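Local coordinates for NAD nucleotidase (Haemophilus influenzae, PDB 3ZTV), which degrades NAD to adenosine and nicotinamide riboside in the periplasm, acting as both a pyrophosphatase and a 5'-nucleotidase, at residues V41-F46 with P291-S296; A48-L53 with M90-F95; K208-A213 with L249-P254; Y231-L236 with M327-L332. All blocks are in the same frame, centred on the assembly; numbering follows the deposited sequence.

Contact 1. Residues V41-F46 with P291-S296; sequences VDIGGF and PHVLMS
I43 and M295 face each other across a single antiparallel bridge and form its non-hydrogen-bonded pair, with CA atoms 4.3 Å apart. The two bonds of the bridge lie one residue to either side: S296 N donates to D42 O at 2.9 Å and G44 N to L294 O at 2.8 Å. The same L294 O also takes a CA-H...O contact from I43. The N-to-C directions of the two short segments differ by 120°, and the pairing is a single bridge.

M295 supplies most of the apolar packing. Its CB borders D42 O and the CG2 branch of I43. CG is anti to the backbone N (chi1 -170°) and lies 3.6 Å from D42 O. The chain runs straight to SD, which passes beside V41 CG2, then bends at chi3. That bend brings the methyl CE against both branched side chains, 4.0 Å from I43 CG2 and 4.1 Å from V41 CG2. I43 CG2 also meets V293 CG1.

At the more open end two waters fill in. One accepts from D42 N and donates to S296 O; the other joins D42 OD2 to S296 OG. D42 also forms a salt bridge with K299 through OD1, and S296 OG bonds H298 N. The bridge ties the hairpin of strands 28-34 and 37-43 to strand 284-295 of the seven-stranded mixed sheet, in a domain of the calcineurin-like phosphoesterase fold.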
loop_
_atom_site.group_PDB
_atom_site.type_symbol
_atom_site.label_atom_id
_atom_site.label_comp_id
_atom_site.label_asym_id
_atom_site.label_seq_id
_atom_site.Cartn_x
_atom_site.Cartn_y
_atom_site.Cartn_z
ATOM N N VAL A 41 -18.711 -5.553 40.957
ATOM C CA VAL A 41 -19.476 -6.675 40.422
ATOM C C VAL A 41 -18.547 -7.557 39.593
ATOM O O VAL A 41 -17.447 -7.131 39.231
ATOM C CB VAL A 41 -20.645 -6.191 39.528
ATOM C CG1 VAL A 41 -21.567 -5.272 40.317
ATOM C CG2 VAL A 41 -20.124 -5.494 38.265
ATOM N N ASP A 42 -18.978 -8.786 39.319
ATOM C CA ASP A 42 -18.261 -9.665 38.404
ATOM C C ASP A 42 -18.944 -9.671 37.043
ATOM O O ASP A 42 -20.180 -9.716 36.964
ATOM C CB ASP A 42 -18.201 -11.089 38.954
ATOM C CG ASP A 42 -17.327 -11.195 40.190
ATOM O OD1 ASP A 42 -16.284 -10.512 40.234
ATOM O OD2 ASP A 42 -17.701 -11.936 41.120
ATOM N N ILE A 43 -18.137 -9.621 35.981
ATOM C CA ILE A 43 -18.636 -9.684 34.608
ATOM C C ILE A 43 -17.879 -10.717 33.792
ATOM O O ILE A 43 -16.749 -11.089 34.111
ATOM C CB ILE A 43 -18.526 -8.326 33.874
ATOM C CG1 ILE A 43 -17.114 -7.740 33.988
ATOM C CG2 ILE A 43 -19.557 -7.340 34.404
ATOM C CD1 ILE A 43 -16.845 -6.579 33.030
ATOM N N GLY A 44 -18.529 -11.205 32.744
ATOM C CA GLY A 44 -17.846 -11.990 31.743
ATOM C C GLY A 44 -17.625 -13.451 32.068
ATOM O O GLY A 44 -18.369 -14.061 32.843
ATOM N N GLY A 45 -16.581 -14.010 31.464
ATOM C CA GLY A 45 -16.308 -15.432 31.541
ATOM C C GLY A 45 -16.923 -16.163 30.361
ATOM O O GLY A 45 -17.977 -15.767 29.853
ATOM N N PHE A 46 -16.262 -17.223 29.912
ATOM C CA PHE A 46 -16.721 -17.914 28.715
ATOM C C PHE A 46 -17.967 -18.771 28.918
ATOM O O PHE A 46 -18.657 -19.072 27.950
ATOM C CB PHE A 46 -15.599 -18.719 28.047
ATOM C CG PHE A 46 -15.446 -18.413 26.580
ATOM C CD1 PHE A 46 -16.240 -19.055 25.638
ATOM C CD2 PHE A 46 -14.522 -17.474 26.144
ATOM C CE1 PHE A 46 -16.114 -18.773 24.295
ATOM C CE2 PHE A 46 -14.397 -17.186 24.789
ATOM C CZ PHE A 46 -15.190 -17.842 23.869
ATOM N N PRO A 291 -25.983 -4.276 22.880
ATOM C CA PRO A 291 -24.724 -4.769 23.449
ATOM C C PRO A 291 -24.987 -5.422 24.812
ATOM O O PRO A 291 -25.203 -4.712 25.804
ATOM C CB PRO A 291 -23.899 -3.492 23.611
ATOM C CG PRO A 291 -24.921 -2.416 23.841
ATOM C CD PRO A 291 -26.205 -2.848 23.170
ATOM N N HIS A 292 -24.993 -6.753 24.866
ATOM C CA HIS A 292 -25.304 -7.461 26.116
ATOM C C HIS A 292 -24.087 -7.552 27.026
ATOM O O HIS A 292 -23.126 -8.262 26.709
ATOM C CB HIS A 292 -25.757 -8.892 25.831
ATOM C CG HIS A 292 -27.030 -8.999 25.046
ATOM N ND1 HIS A 292 -27.069 -9.096 23.670
ATOM C CD2 HIS A 292 -28.318 -9.056 25.460
ATOM C CE1 HIS A 292 -28.327 -9.195 23.270
ATOM N NE2 HIS A 292 -29.103 -9.181 24.341
ATOM N N VAL A 293 -24.128 -6.868 28.167
ATOM C CA VAL A 293 -23.084 -7.025 29.177
ATOM C C VAL A 293 -23.423 -8.217 30.068
ATOM O O VAL A 293 -24.507 -8.288 30.665
ATOM C CB VAL A 293 -22.922 -5.759 30.029
ATOM C CG1 VAL A 293 -21.928 -5.995 31.163
ATOM C CG2 VAL A 293 -22.457 -4.611 29.169
ATOM N N LEU A 294 -22.492 -9.164 30.155
ATOM C CA LEU A 294 -22.683 -10.400 30.897
ATOM C C LEU A 294 -22.252 -10.176 32.337
ATOM O O LEU A 294 -21.072 -9.944 32.598
ATOM C CB LEU A 294 -21.846 -11.507 30.255
ATOM C CG LEU A 294 -22.060 -11.677 28.744
ATOM C CD1 LEU A 294 -21.047 -12.662 28.178
ATOM C CD2 LEU A 294 -23.490 -12.113 28.431
ATOM N N MET A 295 -23.195 -10.253 33.272
ATOM C CA MET A 295 -22.924 -9.878 34.658
ATOM C C MET A 295 -23.451 -10.909 35.649
ATOM O O MET A 295 -24.512 -11.501 35.439
ATOM C CB MET A 295 -23.541 -8.501 34.939
ATOM C CG MET A 295 -23.141 -7.867 36.272
ATOM S SD MET A 295 -23.813 -6.204 36.471
ATOM C CE MET A 295 -22.899 -5.356 35.185
ATOM N N SER A 296 -22.686 -11.151 36.710
ATOM C CA SER A 296 -23.151 -11.970 37.823
ATOM C C SER A 296 -24.052 -11.180 38.767
ATOM O O SER A 296 -23.875 -9.977 38.944
ATOM C CB SER A 296 -21.954 -12.510 38.599
ATOM O OG SER A 296 -22.380 -13.211 39.757
HETATM O O HOH W 1 -21.549 -9.580 40.396
HETATM O O HOH W 2 -19.930 -13.453 41.238
#

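Contact 2. Residues A48-L53 with M90-F95; sequences AVNAKL and MNAGNF
N50 lies against the last turn of helix 84-93, where G93 leaves room for it. The CA atoms of N50 and G93 are just 5.0 Å apart, and N50 OD1 comes within 3.1 Å of G93 CA, a close approach at a residue with no side chain. The asparagine has CG beside its own backbone N and anti to the carbonyl carbon (chi1 -75°), which aims the amide across at the other helix. Its ND2 branch lies beside G93 N and 3.8 Å from A92 CB, and is held by V89 O and T339 OG1. These bonds fix which way round the amide sits. They leave OD1 facing the glycine, buried and with no polar partner in the model.

One turn further along, L53 uses the same first torsion and an extended second one to bring CD1 to F95, 3.6 Å from CZ and close to CE2 as well. The leucine branch and the phenylalanine meet at about a right angle. F95 comes just after N94 has turned the chain out of the helix with positive phi, and its ring folds back beneath the helix end, with M90 O in plane at its edge. L53 and F95 both reach V65 of strand 63-67 below, with L16 and I18 of strand 11-18 alongside, so the end of helix 84-93 and the F95 that follows it meet the flank of helix 46-59 over these two parallel strands.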
loop_
_atom_site.group_PDB
_atom_site.type_symbol
_atom_site.label_atom_id
_atom_site.label_comp_id
_atom_site.label_asym_id
_atom_site.label_seq_id
_atom_site.Cartn_x
_atom_site.Cartn_y
_atom_site.Cartn_z
ATOM N N ALA A 48 -20.671 -17.750 30.525
ATOM C CA ALA A 48 -21.709 -16.775 30.194
ATOM C C ALA A 48 -21.740 -16.479 28.693
ATOM O O ALA A 48 -22.819 -16.372 28.110
ATOM C CB ALA A 48 -21.512 -15.495 30.994
ATOM N N VAL A 49 -20.573 -16.333 28.064
ATOM C CA VAL A 49 -20.520 -16.071 26.620
ATOM C C VAL A 49 -21.256 -17.166 25.852
ATOM O O VAL A 49 -22.158 -16.886 25.045
ATOM C CB VAL A 49 -19.068 -15.950 26.087
ATOM C CG1 VAL A 49 -19.045 -16.036 24.577
ATOM C CG2 VAL A 49 -18.441 -14.646 26.546
ATOM N N ASN A 50 -20.878 -18.414 26.098
ATOM C CA ASN A 50 -21.476 -19.508 25.349
ATOM C C ASN A 50 -22.964 -19.692 25.642
ATOM O O ASN A 50 -23.751 -19.956 24.729
ATOM C CB ASN A 50 -20.683 -20.802 25.543
ATOM C CG ASN A 50 -19.369 -20.801 24.762
ATOM O OD1 ASN A 50 -19.163 -19.985 23.864
ATOM N ND2 ASN A 50 -18.478 -21.723 25.105
ATOM N N ALA A 51 -23.348 -19.536 26.902
ATOM C CA ALA A 51 -24.761 -19.616 27.264
ATOM C C ALA A 51 -25.572 -18.546 26.535
ATOM O O ALA A 51 -26.642 -18.825 25.990
ATOM C CB ALA A 51 -24.938 -19.481 28.775
ATOM N N LYS A 52 -25.080 -17.316 26.537
ATOM C CA LYS A 52 -25.801 -16.230 25.880
ATOM C C LYS A 52 -25.859 -16.404 24.358
ATOM O O LYS A 52 -26.914 -16.198 23.742
ATOM C CB LYS A 52 -25.215 -14.864 26.264
ATOM C CG LYS A 52 -25.976 -13.677 25.676
ATOM C CD LYS A 52 -26.980 -13.076 26.644
ATOM C CE LYS A 52 -28.159 -13.991 26.907
ATOM N NZ LYS A 52 -29.282 -13.268 27.600
ATOM N N LEU A 53 -24.742 -16.779 23.741
ATOM C CA LEU A 53 -24.737 -17.066 22.307
ATOM C C LEU A 53 -25.725 -18.190 21.977
ATOM O O LEU A 53 -26.476 -18.094 21.002
ATOM C CB LEU A 53 -23.329 -17.432 21.819
ATOM C CG LEU A 53 -22.295 -16.307 21.757
ATOM C CD1 LEU A 53 -20.919 -16.893 21.437
ATOM C CD2 LEU A 53 -22.684 -15.244 20.746
ATOM N N MET A 90 -13.958 -22.042 22.744
ATOM C CA MET A 90 -14.411 -21.521 21.451
ATOM C C MET A 90 -15.174 -22.581 20.668
ATOM O O MET A 90 -16.244 -22.309 20.115
ATOM C CB MET A 90 -13.218 -21.012 20.636
ATOM C CG MET A 90 -12.598 -19.746 21.204
ATOM S SD MET A 90 -10.989 -19.330 20.493
ATOM C CE MET A 90 -11.455 -18.631 18.902
ATOM N N ASN A 91 -14.639 -23.803 20.635
ATOM C CA ASN A 91 -15.324 -24.903 19.970
ATOM C C ASN A 91 -16.714 -25.105 20.566
ATOM O O ASN A 91 -17.683 -25.335 19.838
ATOM C CB ASN A 91 -14.508 -26.189 20.087
ATOM C CG ASN A 91 -13.290 -26.194 19.180
ATOM O OD1 ASN A 91 -13.175 -25.376 18.263
ATOM N ND2 ASN A 91 -12.384 -27.132 19.417
ATOM N N ALA A 92 -16.809 -25.006 21.891
ATOM C CA ALA A 92 -18.077 -25.207 22.594
ATOM C C ALA A 92 -19.107 -24.124 22.283
ATOM O O ALA A 92 -20.309 -24.329 22.476
ATOM C CB ALA A 92 -17.844 -25.309 24.100
ATOM N N GLY A 93 -18.640 -22.968 21.812
ATOM C CA GLY A 93 -19.524 -21.896 21.401
ATOM C C GLY A 93 -20.004 -21.990 19.963
ATOM O O GLY A 93 -20.876 -21.223 19.552
ATOM N N ASN A 94 -19.431 -22.911 19.188
ATOM C CA ASN A 94 -19.852 -23.110 17.801
ATOM C C ASN A 94 -19.927 -21.813 16.995
ATOM O O ASN A 94 -20.899 -21.554 16.277
ATOM C CB ASN A 94 -21.183 -23.867 17.749
ATOM C CG ASN A 94 -21.054 -25.291 18.242
ATOM O OD1 ASN A 94 -21.578 -25.647 19.299
ATOM N ND2 ASN A 94 -20.340 -26.112 17.486
ATOM N N PHE A 95 -18.888 -20.995 17.120
ATOM C CA PHE A 95 -18.730 -19.830 16.255
ATOM C C PHE A 95 -18.706 -20.243 14.782
ATOM O O PHE A 95 -18.174 -21.303 14.440
ATOM C CB PHE A 95 -17.417 -19.125 16.590
ATOM C CG PHE A 95 -17.420 -18.452 17.929
ATOM C CD1 PHE A 95 -17.089 -19.144 19.090
ATOM C CD2 PHE A 95 -17.754 -17.123 18.026
ATOM C CE1 PHE A 95 -17.106 -18.507 20.323
ATOM C CE2 PHE A 95 -17.772 -16.486 19.257
ATOM C CZ PHE A 95 -17.447 -17.182 20.401
#

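Contact 3. Residues K208-A213 with L249-P254; sequences KNIEIA and LEFKNP
I210 and F251 make the main apolar contact between helix 206-215 and the edge strand 249-252. The branch I210 CG2 presses on the far end of the ring, 3.5 Å from CZ, with CG1 close behind at 3.9 Å from the same atom. Beyond CG1 the isoleucine is extended (chi2 165°), which carries its CD1 past the ring to L249 CD1 at 3.8 Å. Nearer the root of the ring, A213 CB rests 3.9 Å from F251 CD2 and also borders F251 CB. F251 thus spans one turn of the helix, touching I210 with its tip and A213 with its base.

Polar contact across the pair is slight. A213 O takes a CA-H...O approach from N253 CA at 3.4 Å, with N253 CB close by, but this buried carbonyl has no conventional hydrogen-bond partner in the model. N253 turns its amide elsewhere, OD1 accepting from E257 N.

Helix 206-215 connects the neighbouring parallel strands 198-203 and 221-224, a beta-alpha-beta crossover, and here it also packs on the antiparallel strand that edges their mixed sheet.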
loop_
_atom_site.group_PDB
_atom_site.type_symbol
_atom_site.label_atom_id
_atom_site.label_comp_id
_atom_site.label_asym_id
_atom_site.label_seq_id
_atom_site.Cartn_x
_atom_site.Cartn_y
_atom_site.Cartn_z
ATOM N N LYS A 208 -9.007 2.244 12.278
ATOM C CA LYS A 208 -8.794 1.811 10.902
ATOM C C LYS A 208 -10.099 1.326 10.271
ATOM O O LYS A 208 -10.354 1.593 9.098
ATOM C CB LYS A 208 -7.704 0.732 10.834
ATOM C CG LYS A 208 -7.473 0.170 9.436
ATOM C CD LYS A 208 -6.930 1.201 8.443
ATOM C CE LYS A 208 -5.583 1.733 8.864
ATOM N NZ LYS A 208 -4.996 2.601 7.800
ATOM N N ASN A 209 -10.941 0.643 11.038
ATOM C CA ASN A 209 -12.231 0.185 10.518
ATOM C C ASN A 209 -13.186 1.345 10.177
ATOM O O ASN A 209 -13.955 1.257 9.209
ATOM C CB ASN A 209 -12.905 -0.811 11.472
ATOM C CG ASN A 209 -12.222 -2.162 11.479
ATOM O OD1 ASN A 209 -11.418 -2.468 10.585
ATOM N ND2 ASN A 209 -12.564 -2.986 12.465
ATOM N N ILE A 210 -13.147 2.415 10.971
ATOM C CA ILE A 210 -13.902 3.632 10.662
ATOM C C ILE A 210 -13.374 4.272 9.370
ATOM O O ILE A 210 -14.157 4.748 8.535
ATOM C CB ILE A 210 -13.857 4.601 11.865
ATOM C CG1 ILE A 210 -14.706 4.027 13.000
ATOM C CG2 ILE A 210 -14.356 5.987 11.466
ATOM C CD1 ILE A 210 -14.476 4.686 14.357
ATOM N N GLU A 211 -12.058 4.284 9.192
ATOM C CA GLU A 211 -11.478 4.751 7.942
ATOM C C GLU A 211 -11.939 3.900 6.749
ATOM O O GLU A 211 -12.305 4.436 5.693
ATOM C CB GLU A 211 -9.948 4.763 8.035
ATOM C CG GLU A 211 -9.245 5.475 6.893
ATOM C CD GLU A 211 -7.731 5.424 7.000
ATOM O OE1 GLU A 211 -7.205 4.650 7.828
ATOM O OE2 GLU A 211 -7.062 6.159 6.244
ATOM N N ILE A 212 -11.919 2.578 6.900
ATOM C CA ILE A 212 -12.389 1.694 5.848
ATOM C C ILE A 212 -13.849 1.995 5.482
ATOM O O ILE A 212 -14.202 2.081 4.289
ATOM C CB ILE A 212 -12.201 0.208 6.249
ATOM C CG1 ILE A 212 -10.711 -0.149 6.296
ATOM C CG2 ILE A 212 -12.947 -0.716 5.306
ATOM C CD1 ILE A 212 -10.407 -1.529 6.895
ATOM N N ALA A 213 -14.690 2.177 6.501
ATOM C CA ALA A 213 -16.104 2.472 6.266
ATOM C C ALA A 213 -16.287 3.707 5.386
ATOM O O ALA A 213 -17.184 3.750 4.546
ATOM C CB ALA A 213 -16.837 2.651 7.581
ATOM N N LEU A 249 -21.910 2.231 15.256
ATOM C CA LEU A 249 -21.661 3.441 14.485
ATOM C C LEU A 249 -22.143 3.260 13.048
ATOM O O LEU A 249 -22.198 2.138 12.539
ATOM C CB LEU A 249 -20.167 3.765 14.469
ATOM C CG LEU A 249 -19.580 4.238 15.798
ATOM C CD1 LEU A 249 -18.068 4.378 15.665
ATOM C CD2 LEU A 249 -20.231 5.553 16.221
ATOM N N GLU A 250 -22.498 4.372 12.409
ATOM C CA GLU A 250 -22.962 4.363 11.021
ATOM C C GLU A 250 -22.257 5.440 10.207
ATOM O O GLU A 250 -22.138 6.576 10.653
ATOM C CB GLU A 250 -24.480 4.595 10.944
ATOM C CG GLU A 250 -25.017 4.593 9.518
ATOM C CD GLU A 250 -26.511 4.869 9.414
ATOM O OE1 GLU A 250 -27.234 4.804 10.433
ATOM O OE2 GLU A 250 -26.962 5.147 8.283
ATOM N N PHE A 251 -21.806 5.070 9.011
ATOM C CA PHE A 251 -21.151 5.975 8.075
ATOM C C PHE A 251 -21.766 5.833 6.693
ATOM O O PHE A 251 -22.599 4.957 6.470
ATOM C CB PHE A 251 -19.644 5.673 8.029
ATOM C CG PHE A 251 -18.984 5.791 9.367
ATOM C CD1 PHE A 251 -18.534 7.018 9.816
ATOM C CD2 PHE A 251 -18.858 4.683 10.201
ATOM C CE1 PHE A 251 -17.960 7.146 11.070
ATOM C CE2 PHE A 251 -18.291 4.809 11.461
ATOM C CZ PHE A 251 -17.838 6.040 11.893
ATOM N N LYS A 252 -21.368 6.719 5.783
ATOM C CA LYS A 252 -21.581 6.520 4.352
ATOM C C LYS A 252 -20.243 6.234 3.681
ATOM O O LYS A 252 -19.243 6.908 3.961
ATOM C CB LYS A 252 -22.187 7.770 3.701
ATOM C CG LYS A 252 -23.698 7.916 3.816
ATOM C CD LYS A 252 -24.179 9.151 3.035
ATOM C CE LYS A 252 -25.686 9.348 3.129
ATOM N NZ LYS A 252 -26.439 8.300 2.393
ATOM N N ASN A 253 -20.220 5.256 2.791
ATOM C CA ASN A 253 -19.028 5.023 1.997
ATOM C C ASN A 253 -18.988 6.016 0.821
ATOM O O ASN A 253 -19.926 6.812 0.651
ATOM C CB ASN A 253 -18.929 3.546 1.579
ATOM C CG ASN A 253 -20.016 3.113 0.599
ATOM O OD1 ASN A 253 -20.663 3.945 -0.052
ATOM N ND2 ASN A 253 -20.212 1.802 0.479
ATOM N N PRO A 254 -17.909 6.010 0.018
ATOM C CA PRO A 254 -17.818 6.998 -1.067
ATOM C C PRO A 254 -18.994 6.920 -2.041
ATOM O O PRO A 254 -19.359 7.943 -2.645
ATOM C CB PRO A 254 -16.493 6.638 -1.746
ATOM C CG PRO A 254 -15.652 6.087 -0.594
ATOM C CD PRO A 254 -16.639 5.292 0.230
#

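Contact 4. Residues Y231-L236 with M327-L332; sequences YGNDEL and MKSISL
The carboxylate of E235 grips two successive backbone N-H groups of the type I beta turn M327-I330, each oxygen taking one through its syn lone pair. OE1 accepts from S329 N at 2.8 Å and OE2 from K328 N at 3.0 Å. A third bond comes from S329 OG, which donates to OE1 at 2.9 Å from above the carboxylate plane. So many donors would probably favour the charged form of E235. Within the turn itself, the closing bond from I330 N to M327 O is weak, in contrast to the two short bonds that K328 N and S329 N give to the carboxylate.

S329 OG is held from a second direction. N233 ND2 donates to it at 2.9 Å, nearly straight (166°) and with the hydroxyl oxygen close to the amide plane. The other end of that amide caps helix 234-238: N233 is its N-cap residue, and OD1 accepts from L236 N at 3.0 Å. With CG set between the backbone N and the carbonyl carbon (chi1 56°), the one side chain can serve both the helix start and the turn.

Around this polar cluster the contacts are van der Waals packing. L236 lies on P291 and V293 of strand 284-295, which pairs with strand 330-332 just after the turn; its CD2 touches S329 CB at 3.8 Å and I330 CD1 at 4.0 Å. M327 bends at chi3, which brings its methyl CE against E235 CB and to 3.5 Å from E235 O.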
loop_
_atom_site.group_PDB
_atom_site.type_symbol
_atom_site.label_atom_id
_atom_site.label_comp_id
_atom_site.label_asym_id
_atom_site.label_seq_id
_atom_site.Cartn_x
_atom_site.Cartn_y
_atom_site.Cartn_z
ATOM N N TYR A 231 -18.859 -0.371 22.846
ATOM C CA TYR A 231 -19.882 0.351 22.084
ATOM C C TYR A 231 -21.164 0.084 22.865
ATOM O O TYR A 231 -21.538 -1.062 23.094
ATOM C CB TYR A 231 -20.000 -0.187 20.648
ATOM C CG TYR A 231 -18.924 0.220 19.643
ATOM C CD1 TYR A 231 -17.574 -0.012 19.898
ATOM C CD2 TYR A 231 -19.267 0.811 18.428
ATOM C CE1 TYR A 231 -16.599 0.320 18.974
ATOM C CE2 TYR A 231 -18.297 1.141 17.491
ATOM C CZ TYR A 231 -16.970 0.902 17.776
ATOM O OH TYR A 231 -16.020 1.232 16.829
ATOM N N GLY A 232 -21.839 1.154 23.270
ATOM C CA GLY A 232 -22.938 1.017 24.207
ATOM C C GLY A 232 -24.175 1.831 23.872
ATOM O O GLY A 232 -24.489 2.097 22.702
ATOM N N ASN A 233 -24.891 2.228 24.923
ATOM C CA ASN A 233 -26.158 2.938 24.788
ATOM C C ASN A 233 -26.464 3.630 26.103
ATOM O O ASN A 233 -25.664 3.589 27.040
ATOM C CB ASN A 233 -27.272 1.960 24.421
ATOM C CG ASN A 233 -27.407 0.820 25.424
ATOM O OD1 ASN A 233 -27.084 0.966 26.608
ATOM N ND2 ASN A 233 -27.907 -0.314 24.958
ATOM N N ASP A 234 -27.614 4.289 26.165
ATOM C CA ASP A 234 -27.969 5.054 27.358
ATOM C C ASP A 234 -28.032 4.211 28.628
ATOM O O ASP A 234 -27.628 4.675 29.688
ATOM C CB ASP A 234 -29.272 5.830 27.144
ATOM C CG ASP A 234 -29.107 6.980 26.170
ATOM O OD1 ASP A 234 -27.956 7.432 25.966
ATOM O OD2 ASP A 234 -30.127 7.427 25.609
ATOM N N GLU A 235 -28.547 2.989 28.525
ATOM C CA GLU A 235 -28.557 2.080 29.675
ATOM C C GLU A 235 -27.151 1.876 30.243
ATOM O O GLU A 235 -26.929 2.005 31.445
ATOM C CB GLU A 235 -29.154 0.719 29.304
ATOM C CG GLU A 235 -30.678 0.631 29.361
ATOM C CD GLU A 235 -31.182 -0.807 29.276
ATOM O OE1 GLU A 235 -30.365 -1.715 28.989
ATOM O OE2 GLU A 235 -32.391 -1.046 29.500
ATOM N N LEU A 236 -26.192 1.562 29.383
ATOM C CA LEU A 236 -24.841 1.301 29.867
ATOM C C LEU A 236 -24.153 2.580 30.351
ATOM O O LEU A 236 -23.370 2.550 31.310
ATOM C CB LEU A 236 -24.019 0.589 28.790
ATOM C CG LEU A 236 -24.604 -0.752 28.328
ATOM C CD1 LEU A 236 -23.621 -1.441 27.378
ATOM C CD2 LEU A 236 -24.947 -1.679 29.501
ATOM N N MET A 327 -33.004 -4.062 33.113
ATOM C CA MET A 327 -32.243 -3.515 31.992
ATOM C C MET A 327 -32.064 -4.490 30.841
ATOM O O MET A 327 -31.614 -5.618 31.029
ATOM C CB MET A 327 -30.889 -3.016 32.478
ATOM C CG MET A 327 -31.026 -1.982 33.562
ATOM S SD MET A 327 -29.456 -1.461 34.253
ATOM C CE MET A 327 -28.706 -0.746 32.809
ATOM N N LYS A 328 -32.406 -4.026 29.644
ATOM C CA LYS A 328 -32.332 -4.828 28.431
ATOM C C LYS A 328 -30.898 -5.232 28.075
ATOM O O LYS A 328 -30.669 -6.298 27.501
ATOM C CB LYS A 328 -32.968 -4.046 27.271
ATOM C CG LYS A 328 -33.013 -4.784 25.954
ATOM C CD LYS A 328 -34.010 -4.131 25.005
ATOM C CE LYS A 328 -34.289 -5.040 23.822
ATOM N NZ LYS A 328 -34.454 -6.454 24.269
ATOM N N SER A 329 -29.936 -4.381 28.416
ATOM C CA SER A 329 -28.548 -4.566 27.984
ATOM C C SER A 329 -27.673 -5.271 29.024
ATOM O O SER A 329 -26.469 -5.392 28.827
ATOM C CB SER A 329 -27.922 -3.218 27.625
ATOM O OG SER A 329 -28.744 -2.494 26.713
ATOM N N ILE A 330 -28.269 -5.676 30.144
ATOM C CA ILE A 330 -27.587 -6.468 31.167
ATOM C C ILE A 330 -28.165 -7.871 31.130
ATOM O O ILE A 330 -29.388 -8.046 31.136
ATOM C CB ILE A 330 -27.784 -5.875 32.591
ATOM C CG1 ILE A 330 -27.236 -4.450 32.666
ATOM C CG2 ILE A 330 -27.165 -6.795 33.656
ATOM C CD1 ILE A 330 -25.737 -4.334 32.407
ATOM N N SER A 331 -27.300 -8.878 31.095
ATOM C CA SER A 331 -27.754 -10.254 31.135
ATOM C C SER A 331 -27.144 -10.919 32.361
ATOM O O SER A 331 -25.925 -11.061 32.459
ATOM C CB SER A 331 -27.316 -10.979 29.867
ATOM O OG SER A 331 -27.910 -12.259 29.777
ATOM N N LEU A 332 -27.984 -11.328 33.305
ATOM C CA LEU A 332 -27.496 -11.885 34.574
ATOM C C LEU A 332 -27.385 -13.404 34.591
ATOM O O LEU A 332 -28.303 -14.115 34.171
ATOM C CB LEU A 332 -28.391 -11.451 35.745
ATOM C CG LEU A 332 -28.482 -9.955 36.022
ATOM C CD1 LEU A 332 -29.647 -9.654 36.961
ATOM C CD2 LEU A 332 -27.183 -9.411 36.591
#

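Contacts 1, 2 and 4 form one continuous region around strand 284-295, whereas contact 3 sits at the edge of the other large sheet of the phosphoesterase domain. Contacts 1 and 2 are buried; contacts 3 and 4 are partly open. L294, on strand 284-295 of contact 1, packs on V49 and K52 of contact 2, and V293 pairs by backbone with S329 and S331 of contact 4. K52 NZ also reaches S331 OG. Contact 3 joins the group through L249, which touches Y231. Chemistry follows place: backbone bonds carry the bridge of contact 1, close packing the helix pair and helix-strand pair of contacts 2 and 3, and a carboxylate the turn of contact 4.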